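Terminase small subunit (Thermus phage G20c, PDB 6EJQ) forms a nine-subunit ring that probably recognises the viral packaging sequence and regulates the ATPase of the large terminase subunit during genome packaging. Local coordinates at residues Glu40-Leu43 with His44-Glu48. Sequence-based numbering, arbitrary orientation.
Sequences EEVL and HVLAE
The imidazole of H44 lies obliquely to the carbonyl of E40, one helical turn back; the carbonyl carbon of L43 is also close to the ring, because it is bonded to H44 N. H44 CD2 comes to 3.0 Å from E40 O. CG of H44 sits beside the residue's own backbone N (chi1 -77°), which turns the ring back along the helix toward E40. The same oxygen accepts the backbone N-H of H44, so E40 O meets both the main chain and the ring of H44. At the next step, V45 N binds E41 O at 2.9 Å, while CG2 of V45 closes on that oxygen from the side chain at 3.2 Å. E41 CG passes 4.4 Å from V45 CG2, and OE1 of E41 makes a salt bridge to R35; the backbone N of E41 is hydrogen-bonded to T38 OG1 near the start of helix 39-53. This helix is the third of the N-terminal domain, which belongs to the helix-turn-helix clan, and its inner side packs on the two preceding helices. V42 and L46 belong to that buried side, lying side by side and pointing the same way. With CG1 of V42 opposite the main-chain nitrogen and beside the carbonyl carbon (chi1 166°), this methyl is the one that meets L46, 4.1 Å from its CD1. V42 reaches P22, I25 and A26 of helix 22-33, whereas L46 rests on V12 and Y16 of helix 4-17. Between them L46 N donates to V42 O at 2.9 Å. On the outer side A47 N bonds L43 O, and the methyl of A47 touches that oxygen at 3.4 Å; L43 itself is largely exposed but its side chain still touches P22.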
loop_
_atom_site.group_PDB
_atom_site.type_symbol
_atom_site.label_atom_id
_atom_site.label_comp_id
_atom_site.label_asym_id
_atom_site.label_seq_id
_atom_site.Cartn_x
_atom_site.Cartn_y
_atom_site.Cartn_z
ATOM N N GLU B 40 -0.806 -47.776 4.207
ATOM C CA GLU B 40 -2.027 -47.952 5.012
ATOM C C GLU B 40 -1.814 -47.588 6.471
ATOM O O GLU B 40 -2.694 -47.000 7.085
ATOM C CB GLU B 40 -2.592 -49.385 4.908
ATOM C CG GLU B 40 -3.502 -49.624 3.702
ATOM C CD GLU B 40 -2.812 -49.396 2.356
ATOM O OE1 GLU B 40 -3.475 -48.858 1.439
ATOM O OE2 GLU B 40 -1.609 -49.739 2.209
ATOM N N GLU B 41 -0.650 -47.935 7.016
ATOM C CA GLU B 41 -0.310 -47.540 8.377
ATOM C C GLU B 41 -0.187 -46.015 8.476
ATOM O O GLU B 41 -0.713 -45.428 9.405
ATOM C CB GLU B 41 0.976 -48.209 8.851
ATOM C CG GLU B 41 1.202 -48.048 10.350
ATOM C CD GLU B 41 2.572 -48.495 10.796
ATOM O OE1 GLU B 41 3.141 -49.381 10.139
ATOM O OE2 GLU B 41 3.085 -47.967 11.811
ATOM N N VAL B 42 0.496 -45.395 7.516
ATOM C CA VAL B 42 0.693 -43.941 7.505
ATOM C C VAL B 42 -0.654 -43.233 7.477
ATOM O O VAL B 42 -0.858 -42.273 8.216
ATOM C CB VAL B 42 1.612 -43.476 6.339
ATOM C CG1 VAL B 42 1.535 -41.966 6.125
ATOM C CG2 VAL B 42 3.050 -43.877 6.617
ATOM N N LEU B 43 -1.568 -43.735 6.653
ATOM C CA LEU B 43 -2.929 -43.195 6.558
ATOM C C LEU B 43 -3.684 -43.266 7.878
ATOM O O LEU B 43 -4.380 -42.319 8.242
ATOM C CB LEU B 43 -3.731 -43.912 5.460
ATOM C CG LEU B 43 -3.381 -43.536 4.020
ATOM C CD1 LEU B 43 -4.081 -44.477 3.052
ATOM C CD2 LEU B 43 -3.757 -42.088 3.716
ATOM N N HIS B 44 -3.549 -44.387 8.582
ATOM C CA HIS B 44 -4.159 -44.550 9.909
ATOM C C HIS B 44 -3.540 -43.596 10.917
ATOM O O HIS B 44 -4.236 -43.057 11.763
ATOM C CB HIS B 44 -4.036 -46.001 10.412
ATOM C CG HIS B 44 -5.003 -46.945 9.768
ATOM N ND1 HIS B 44 -6.368 -46.800 9.886
ATOM C CD2 HIS B 44 -4.806 -48.045 9.004
ATOM C CE1 HIS B 44 -6.971 -47.767 9.218
ATOM N NE2 HIS B 44 -6.045 -48.533 8.670
ATOM N N VAL B 45 -2.229 -43.402 10.825
ATOM C CA VAL B 45 -1.518 -42.494 11.715
ATOM C C VAL B 45 -1.985 -41.057 11.478
ATOM O O VAL B 45 -2.242 -40.330 12.440
ATOM C CB VAL B 45 0.017 -42.603 11.556
ATOM C CG1 VAL B 45 0.739 -41.514 12.346
ATOM C CG2 VAL B 45 0.504 -43.982 12.004
ATOM N N LEU B 46 -2.114 -40.663 10.208
ATOM C CA LEU B 46 -2.615 -39.327 9.886
ATOM C C LEU B 46 -4.051 -39.130 10.362
ATOM O O LEU B 46 -4.370 -38.085 10.926
ATOM C CB LEU B 46 -2.502 -39.026 8.393
ATOM C CG LEU B 46 -1.081 -38.882 7.858
ATOM C CD1 LEU B 46 -1.104 -38.851 6.337
ATOM C CD2 LEU B 46 -0.382 -37.646 8.395
ATOM N N ALA B 47 -4.887 -40.149 10.170
ATOM C CA ALA B 47 -6.275 -40.123 10.641
ATOM C C ALA B 47 -6.365 -39.983 12.154
ATOM O O ALA B 47 -7.183 -39.200 12.645
ATOM C CB ALA B 47 -7.029 -41.364 10.181
ATOM N N GLU B 48 -5.530 -40.726 12.884
ATOM C CA GLU B 48 -5.477 -40.598 14.354
ATOM C C GLU B 48 -4.993 -39.217 14.791
ATOM O O GLU B 48 -5.560 -38.621 15.703
ATOM C CB GLU B 48 -4.578 -41.671 14.995
ATOM C CG GLU B 48 -5.133 -43.090 14.987
ATOM C CD GLU B 48 -6.486 -43.235 15.669
ATOM O OE1 GLU B 48 -6.625 -42.845 16.845
ATOM O OE2 GLU B 48 -7.414 -43.754 15.018
#